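Local coordinates for protein regulator of polyketide synthase expression (Bifidobacterium adolescentis, PDB 3ONQ) that probably acts as a PucR-type transcriptional regulator, binding DNA through a C-terminal helix-turn-helix domain, although its precise function has not been established, at residues V109-T112 / A113-A117; A117-E120 / D121-L124; G89-G92 / T93-L96. All coordinates share one frame; numbering follows the deposited sequence.

Contact 1: residues V109-T112 / A113-A117; sequences VTCT and AVMPA
A chi1 of -179° carries Cys111 SG beside its own carbonyl carbon and toward Met115 CG, 4.1 Å away; the pairing is loose, and the exact place of CG is less sure. The rest of the Met115 chain leads away. This is an i to i+4 pairing of side chains in the last turn of helix 107-114, where the alpha-helical ladder gives way to a 3-10 turn at 115-117. The ladder is carried by Ala113 N, bonded to Val109 O at 3.0 Å, and by Val114 N, bonded to Thr110 O at 3.1 Å. That second carbonyl is also covered by the side chain of the residue donating to it: Val114 CG2, standing between its own backbone N and carbonyl carbon, reaches 3.4 Å from Thr110 O. The hydroxyl of Thr110 looks the other way and bonds to Thr106 O, one turn back. On the buried face Thr110, Cys111 and Val114 all pack on Ile59 of strand 55-61, while Ala113 and Val114 meet helix 67-80. In the 3-10 segment Ala117 N bonds to Val114 O at 2.9 Å. Pro116 brings no N-H to the ladder, and Pro116 CD stands 3.9 Å from Thr112 O.

Contact 2: residues A117-E120 / D121-L124; sequences AFSE and DEPL
A type I beta turn from Ser119 to Glu122, reinforced by an ST turn, reverses the chain in the loop between helix 107-114 and strand 124-131. The ST turn is made by Ser119 OG, which accepts a hydrogen bond from Asp121 N at 2.9 Å with an N-H...O angle of 150°. With chi1 at 166°, OG swings beside the serine's own carbonyl carbon, and this sets it facing the amide two residues on. The classical closure of the beta turn, Glu122 N to Ser119 O, is weak at 3.5 Å, so the side-chain bond is the shorter of the two. Glu122 CG lies alongside, 3.6 Å from Ser119 OG, in van der Waals contact. Replacing Ser119 by an alanine removes OG and would probably leave Asp121 N without this acceptor and the turn resting on its long backbone bond. Besides the weak turn bond, Ser119 O receives Arg158 NH1, and a water 3.1 Å from Ser119 O and 2.7 Å from Pro123 O bridges the two carbonyls. At the base of the loop, with one residue on each flank of the turn, Leu124 CD1 sits over one face of the Phe118 ring in a CH-pi contact, 4.0 Å from the ring centroid and 21° off its normal. It is displaced toward the rim at CG and CD2, and the two side chains cross at about a right angle. Around this pair, Phe118 packs on Thr70 and Ile74 of helix 67-80, while Leu124 touches Pro159 and pairs through its backbone with Leu160 of strand 160-161.

Contact 3: residues G89-G92 / T93-L96; sequences GTYG and TFLL
Phe94 and Tyr91 close a beta hairpin with a two-residue loop, Gly92 and Thr93 standing at the corners of a type II' turn between strands 86-91 and 94-100. Starting from the backbone, Phe94 CB rests 3.3 Å from Tyr91 O. Chi1 of -54° sets CG anti to the residue's own carbonyl carbon, with Phe94 CG 3.7 Å from Tyr91 O. One flank of the ring stays near the same oxygen, Phe94 CD2 lying 3.4 Å from Tyr91 O. CD2 also approaches the edge of the tyrosine ring, 4.2 Å from Tyr91 CD2. The other flank, CD1 and CE1, has Thr93 OG1 above it, 3.8 Å from the Phe94 ring plane. Beyond the hairpin, the phenylalanine side chain packs on Leu147 of helix 132-149. The backbone bonds differ in geometry. Phe94 N meets Tyr91 O at 2.9 Å from 51° out of the carbonyl plane, as the tight turn bends the pair. Two residues down, Leu96 N reaches Gly89 O at 2.8 Å, nearly in line with the carbonyl. Gly92 takes the first corner with a positive phi of 62°, where a beta carbon would press on Thr93 N. Within the fold, Tyr91, Phe94 and Leu96 lie on the sheet face covered by helix 132-149. Thr90 and Leu95 occupy the other face, against helix 67-80, and Leu95 is hydrogen-bonded through its backbone to Gly61 of strand 55-61.

Overall arrangement
Along the chain contact 3 comes first, then contact 1, and contact 2 follows directly, sharing Ala117 with contact 1. The centres of contacts 1 and 2 are about 11 Å apart, those of 2 and 3 about 12 Å, and those of 1 and 3 about 17 Å. Contact 2 is thus the link: Leu124 CD2 lies 3.8 Å from Met115 CG in contact 1, and Phe118 CE1 lies 3.8 Å from Leu95 O in contact 3, whereas contacts 1 and 3 do not touch. All three pack side chains on helix 67-80. Together they join an edge hairpin, a helix and the approach to strand 124-131 within the alpha-beta-alpha sandwich, away from the C-terminal helix-turn-helix.

Contact 1: residues V109-T112 / A113-A117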
ATOM      1  N   VAL B 109       8.108  -2.333  31.018  1.00 28.66           N
ATOM      2  CA  VAL B 109       7.334  -2.508  32.244  1.00 31.13           C
ATOM      3  C   VAL B 109       6.247  -3.586  32.088  1.00 30.18           C
ATOM      4  O   VAL B 109       6.036  -4.408  32.979  1.00 28.53           O
ATOM      5  CB  VAL B 109       6.713  -1.172  32.707  1.00 32.88           C
ATOM      6  CG1 VAL B 109       5.660  -1.401  33.793  1.00 33.31           C
ATOM      7  CG2 VAL B 109       7.807  -0.235  33.191  1.00 31.89           C
ATOM      8  N   THR B 110       5.567  -3.602  30.951  1.00 30.26           N
ATOM      9  CA  THR B 110       4.529  -4.605  30.754  1.00 29.92           C
ATOM     10  C   THR B 110       5.156  -5.991  30.638  1.00 27.18           C
ATOM     11  O   THR B 110       4.660  -6.957  31.203  1.00 34.25           O
ATOM     12  CB  THR B 110       3.680  -4.320  29.508  1.00 28.72           C
ATOM     13  OG1 THR B 110       3.058  -3.041  29.649  1.00 31.08           O
ATOM     14  CG2 THR B 110       2.601  -5.377  29.356  1.00 27.61           C
ATOM     15  N   CYS B 111       6.260  -6.078  29.912  1.00 26.94           N
ATOM     16  CA  CYS B 111       6.936  -7.351  29.743  1.00 27.38           C
ATOM     17  C   CYS B 111       7.390  -7.901  31.098  1.00 35.22           C
ATOM     18  O   CYS B 111       7.220  -9.084  31.379  1.00 28.62           O
ATOM     19  CB  CYS B 111       8.105  -7.212  28.771  1.00 30.34           C
ATOM     20  SG  CYS B 111       9.002  -8.740  28.458  1.00 34.52           S
ATOM     21  N   THR B 112       7.936  -7.036  31.950  1.00 34.66           N
ATOM     22  CA  THR B 112       8.360  -7.464  33.273  1.00 28.09           C
ATOM     23  C   THR B 112       7.190  -7.973  34.097  1.00 33.29           C
ATOM     24  O   THR B 112       7.313  -8.977  34.797  1.00 34.21           O
ATOM     25  CB  THR B 112       9.069  -6.336  34.052  1.00 35.81           C
ATOM     26  OG1 THR B 112      10.330  -6.052  33.435  1.00 35.81           O
ATOM     27  CG2 THR B 112       9.320  -6.770  35.498  1.00 28.62           C
ATOM     28  N   ALA B 113       6.063  -7.275  34.010  1.00 27.26           N
ATOM     29  CA  ALA B 113       4.877  -7.619  34.787  1.00 31.59           C
ATOM     30  C   ALA B 113       4.286  -8.976  34.399  1.00 38.35           C
ATOM     31  O   ALA B 113       3.734  -9.671  35.254  1.00 38.29           O
ATOM     32  CB  ALA B 113       3.812  -6.517  34.666  1.00 24.56           C
ATOM     33  N   VAL B 114       4.391  -9.359  33.123  1.00 31.06           N
ATOM     34  CA  VAL B 114       3.761 -10.613  32.678  1.00 28.25           C
ATOM     35  C   VAL B 114       4.723 -11.788  32.525  1.00 29.63           C
ATOM     36  O   VAL B 114       4.304 -12.924  32.283  1.00 35.21           O
ATOM     37  CB  VAL B 114       2.960 -10.433  31.372  1.00 31.09           C
ATOM     38  CG1 VAL B 114       1.929  -9.324  31.545  1.00 25.08           C
ATOM     39  CG2 VAL B 114       3.892 -10.148  30.196  1.00 23.93           C
HETATM   40  N   MSE B 115       6.013 -11.525  32.677  1.00 29.32           N
HETATM   41  CA  MSE B 115       7.006 -12.573  32.470  1.00 36.55           C
HETATM   42  C   MSE B 115       6.726 -13.892  33.196  1.00 37.81           C
HETATM   43  O   MSE B 115       6.931 -14.961  32.624  1.00 43.10           O
HETATM   44  CB  MSE B 115       8.399 -12.073  32.821  1.00 40.78           C
HETATM   45  CG  MSE B 115       9.029 -11.299  31.703  1.00 48.60           C
HETATM   46 SE   MSE B 115      10.943 -11.147  31.943  0.78 83.83          SE
HETATM   47  CE  MSE B 115      11.338 -13.025  32.271  1.00 41.88           C
ATOM     48  N   PRO B 116       6.262 -13.824  34.452  1.00 42.97           N
ATOM     49  CA  PRO B 116       6.030 -15.055  35.216  1.00 48.95           C
ATOM     50  C   PRO B 116       4.969 -15.955  34.582  1.00 49.84           C
ATOM     51  O   PRO B 116       4.985 -17.161  34.813  1.00 50.49           O
ATOM     52  CB  PRO B 116       5.542 -14.536  36.575  1.00 52.48           C
ATOM     53  CG  PRO B 116       6.076 -13.156  36.670  1.00 49.73           C
ATOM     54  CD  PRO B 116       6.036 -12.622  35.272  1.00 47.43           C
ATOM     55  N   ALA B 117       4.066 -15.383  33.793  1.00 45.73           N
ATOM     56  CA  ALA B 117       3.035 -16.182  33.138  1.00 44.18           C
ATOM     57  C   ALA B 117       3.535 -16.905  31.884  1.00 41.35           C
ATOM     58  O   ALA B 117       2.752 -17.575  31.200  1.00 42.42           O
ATOM     59  CB  ALA B 117       1.834 -15.319  32.797  1.00 42.00           C
TER

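Contact 2: residues A117-E120 / D121-L124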
ATOM      1  N   ALA B 117       4.066 -15.383  33.793  1.00 45.73           N
ATOM      2  CA  ALA B 117       3.035 -16.182  33.138  1.00 44.18           C
ATOM      3  C   ALA B 117       3.535 -16.905  31.884  1.00 41.35           C
ATOM      4  O   ALA B 117       2.752 -17.575  31.200  1.00 42.42           O
ATOM      5  CB  ALA B 117       1.834 -15.319  32.797  1.00 42.00           C
ATOM      6  N   PHE B 118       4.821 -16.761  31.572  1.00 36.13           N
ATOM      7  CA  PHE B 118       5.392 -17.415  30.389  1.00 40.75           C
ATOM      8  C   PHE B 118       6.484 -18.384  30.815  1.00 43.12           C
ATOM      9  O   PHE B 118       7.282 -18.082  31.702  1.00 41.31           O
ATOM     10  CB  PHE B 118       5.979 -16.400  29.388  1.00 32.49           C
ATOM     11  CG  PHE B 118       4.947 -15.606  28.645  1.00 30.15           C
ATOM     12  CD1 PHE B 118       4.363 -16.105  27.491  1.00 29.39           C
ATOM     13  CD2 PHE B 118       4.562 -14.345  29.098  1.00 31.04           C
ATOM     14  CE1 PHE B 118       3.391 -15.365  26.804  1.00 28.80           C
ATOM     15  CE2 PHE B 118       3.604 -13.603  28.424  1.00 30.10           C
ATOM     16  CZ  PHE B 118       3.023 -14.118  27.267  1.00 31.18           C
ATOM     17  N   SER B 119       6.523 -19.545  30.175  1.00 39.13           N
ATOM     18  CA  SER B 119       7.508 -20.560  30.516  1.00 39.70           C
ATOM     19  C   SER B 119       8.933 -20.035  30.424  1.00 42.37           C
ATOM     20  O   SER B 119       9.313 -19.392  29.443  1.00 36.63           O
ATOM     21  CB  SER B 119       7.354 -21.789  29.621  1.00 39.24           C
ATOM     22  OG  SER B 119       8.499 -22.607  29.735  1.00 45.28           O
ATOM     23  N   GLU B 120       9.715 -20.321  31.461  1.00 44.68           N
ATOM     24  CA  GLU B 120      11.125 -19.967  31.505  1.00 51.12           C
ATOM     25  C   GLU B 120      11.937 -20.839  30.555  1.00 44.86           C
ATOM     26  O   GLU B 120      13.085 -20.524  30.242  1.00 47.23           O
ATOM     27  CB  GLU B 120      11.670 -20.134  32.934  1.00 67.37           C
ATOM     28  CG  GLU B 120      11.037 -19.219  33.982  1.00 81.21           C
ATOM     29  CD  GLU B 120      11.635 -17.818  33.984  1.00 93.74           C
ATOM     30  OE1 GLU B 120      12.862 -17.689  33.777  1.00 96.14           O
ATOM     31  OE2 GLU B 120      10.873 -16.845  34.189  1.00 98.24           O
ATOM     32  N   ASP B 121      11.343 -21.939  30.104  1.00 40.64           N
ATOM     33  CA  ASP B 121      12.062 -22.926  29.291  1.00 45.62           C
ATOM     34  C   ASP B 121      11.848 -22.690  27.804  1.00 45.44           C
ATOM     35  O   ASP B 121      12.341 -23.449  26.970  1.00 41.37           O
ATOM     36  CB  ASP B 121      11.610 -24.352  29.630  1.00 48.89           C
ATOM     37  CG  ASP B 121      11.879 -24.729  31.078  1.00 55.97           C
ATOM     38  OD1 ASP B 121      12.974 -24.413  31.590  1.00 53.04           O
ATOM     39  OD2 ASP B 121      10.987 -25.348  31.702  1.00 60.60           O
ATOM     40  N   GLU B 122      11.095 -21.642  27.481  1.00 43.22           N
ATOM     41  CA  GLU B 122      10.779 -21.311  26.099  1.00 34.22           C
ATOM     42  C   GLU B 122      11.082 -19.835  25.823  1.00 33.69           C
ATOM     43  O   GLU B 122      11.083 -19.010  26.730  1.00 33.87           O
ATOM     44  CB  GLU B 122       9.305 -21.606  25.800  1.00 30.52           C
ATOM     45  CG  GLU B 122       8.843 -23.012  26.195  1.00 33.71           C
ATOM     46  CD  GLU B 122       9.581 -24.113  25.442  1.00 43.65           C
ATOM     47  OE1 GLU B 122      10.126 -23.836  24.348  1.00 35.93           O
ATOM     48  OE2 GLU B 122       9.612 -25.259  25.948  1.00 50.86           O
ATOM     49  N   PRO B 123      11.348 -19.501  24.560  1.00 31.57           N
ATOM     50  CA  PRO B 123      11.621 -18.117  24.173  1.00 36.87           C
ATOM     51  C   PRO B 123      10.450 -17.184  24.460  1.00 27.00           C
ATOM     52  O   PRO B 123       9.290 -17.597  24.500  1.00 28.22           O
ATOM     53  CB  PRO B 123      11.852 -18.227  22.665  1.00 45.62           C
ATOM     54  CG  PRO B 123      12.362 -19.622  22.487  1.00 49.41           C
ATOM     55  CD  PRO B 123      11.538 -20.432  23.437  1.00 41.16           C
ATOM     56  N   LEU B 124      10.786 -15.921  24.676  1.00 31.84           N
ATOM     57  CA  LEU B 124       9.837 -14.865  24.941  1.00 27.25           C
ATOM     58  C   LEU B 124      10.298 -13.698  24.073  1.00 32.06           C
ATOM     59  O   LEU B 124      11.497 -13.413  24.012  1.00 27.50           O
ATOM     60  CB  LEU B 124       9.913 -14.490  26.422  1.00 33.14           C
ATOM     61  CG  LEU B 124       9.125 -13.298  26.943  1.00 32.14           C
ATOM     62  CD1 LEU B 124       7.636 -13.603  26.921  1.00 38.32           C
ATOM     63  CD2 LEU B 124       9.569 -12.939  28.350  1.00 42.22           C
TER
HETATM   64  O   HOH W   1       8.046 -18.380  26.784  1.00 32.30           O

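Contact 3: residues G89-G92 / T93-L96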
ATOM      1  N   GLY B  89      -4.260 -13.911  21.552  1.00 32.34           N
ATOM      2  CA  GLY B  89      -4.570 -15.039  20.686  1.00 33.73           C
ATOM      3  C   GLY B  89      -3.479 -16.090  20.734  1.00 34.11           C
ATOM      4  O   GLY B  89      -2.386 -15.843  21.232  1.00 33.72           O
ATOM      5  N   THR B  90      -3.766 -17.272  20.215  1.00 31.93           N
ATOM      6  CA  THR B  90      -2.782 -18.339  20.245  1.00 39.01           C
ATOM      7  C   THR B  90      -2.334 -18.688  18.846  1.00 38.47           C
ATOM      8  O   THR B  90      -3.071 -18.508  17.872  1.00 37.14           O
ATOM      9  CB  THR B  90      -3.317 -19.601  20.925  1.00 41.63           C
ATOM     10  OG1 THR B  90      -4.435 -20.089  20.182  1.00 43.56           O
ATOM     11  CG2 THR B  90      -3.758 -19.285  22.342  1.00 41.30           C
ATOM     12  N   TYR B  91      -1.106 -19.173  18.747  1.00 35.09           N
ATOM     13  CA  TYR B  91      -0.570 -19.571  17.464  1.00 32.43           C
ATOM     14  C   TYR B  91       0.371 -20.737  17.682  1.00 37.19           C
ATOM     15  O   TYR B  91       1.476 -20.570  18.192  1.00 34.20           O
ATOM     16  CB  TYR B  91       0.136 -18.392  16.811  1.00 30.91           C
ATOM     17  CG  TYR B  91       0.740 -18.735  15.489  1.00 32.82           C
ATOM     18  CD1 TYR B  91      -0.027 -18.731  14.336  1.00 34.59           C
ATOM     19  CD2 TYR B  91       2.080 -19.091  15.395  1.00 35.27           C
ATOM     20  CE1 TYR B  91       0.533 -19.059  13.111  1.00 33.66           C
ATOM     21  CE2 TYR B  91       2.644 -19.409  14.190  1.00 38.54           C
ATOM     22  CZ  TYR B  91       1.870 -19.395  13.052  1.00 36.02           C
ATOM     23  OH  TYR B  91       2.448 -19.719  11.847  1.00 45.16           O
ATOM     24  N   GLY B  92      -0.081 -21.932  17.315  1.00 39.32           N
ATOM     25  CA  GLY B  92       0.650 -23.131  17.668  1.00 33.17           C
ATOM     26  C   GLY B  92       0.691 -23.238  19.182  1.00 34.44           C
ATOM     27  O   GLY B  92      -0.336 -23.114  19.844  1.00 38.40           O
ATOM     28  N   THR B  93       1.879 -23.452  19.729  1.00 31.98           N
ATOM     29  CA  THR B  93       2.059 -23.495  21.173  1.00 33.87           C
ATOM     30  C   THR B  93       2.194 -22.097  21.795  1.00 32.71           C
ATOM     31  O   THR B  93       2.229 -21.963  23.024  1.00 32.27           O
ATOM     32  CB  THR B  93       3.344 -24.243  21.516  1.00 34.74           C
ATOM     33  OG1 THR B  93       4.433 -23.596  20.847  1.00 37.49           O
ATOM     34  CG2 THR B  93       3.262 -25.687  21.053  1.00 39.30           C
ATOM     35  N   PHE B  94       2.287 -21.063  20.959  1.00 27.24           N
ATOM     36  CA  PHE B  94       2.543 -19.703  21.454  1.00 25.76           C
ATOM     37  C   PHE B  94       1.266 -18.941  21.814  1.00 29.69           C
ATOM     38  O   PHE B  94       0.241 -19.092  21.157  1.00 31.11           O
ATOM     39  CB  PHE B  94       3.301 -18.884  20.412  1.00 26.48           C
ATOM     40  CG  PHE B  94       4.559 -19.532  19.932  1.00 30.91           C
ATOM     41  CD1 PHE B  94       5.542 -19.908  20.827  1.00 34.43           C
ATOM     42  CD2 PHE B  94       4.767 -19.745  18.582  1.00 33.25           C
ATOM     43  CE1 PHE B  94       6.701 -20.502  20.382  1.00 35.22           C
ATOM     44  CE2 PHE B  94       5.925 -20.338  18.136  1.00 32.46           C
ATOM     45  CZ  PHE B  94       6.887 -20.719  19.036  1.00 26.74           C
ATOM     46  N   LEU B  95       1.348 -18.119  22.857  1.00 29.80           N
ATOM     47  CA  LEU B  95       0.325 -17.117  23.141  1.00 28.62           C
ATOM     48  C   LEU B  95       0.909 -15.757  22.780  1.00 29.55           C
ATOM     49  O   LEU B  95       2.013 -15.424  23.210  1.00 29.36           O
ATOM     50  CB  LEU B  95      -0.073 -17.149  24.619  1.00 26.75           C
ATOM     51  CG  LEU B  95      -1.166 -16.175  25.073  1.00 33.55           C
ATOM     52  CD1 LEU B  95      -1.987 -16.775  26.185  1.00 37.92           C
ATOM     53  CD2 LEU B  95      -0.573 -14.823  25.512  1.00 34.62           C
ATOM     54  N   LEU B  96       0.186 -14.987  21.971  1.00 23.96           N
ATOM     55  CA  LEU B  96       0.619 -13.641  21.600  1.00 24.83           C
ATOM     56  C   LEU B  96      -0.377 -12.637  22.151  1.00 26.70           C
ATOM     57  O   LEU B  96      -1.583 -12.861  22.092  1.00 25.64           O
ATOM     58  CB  LEU B  96       0.721 -13.474  20.079  1.00 26.76           C
ATOM     59  CG  LEU B  96       1.975 -13.969  19.356  1.00 30.30           C
ATOM     60  CD1 LEU B  96       2.277 -15.397  19.707  1.00 26.83           C
ATOM     61  CD2 LEU B  96       1.824 -13.805  17.842  1.00 33.94           C
TER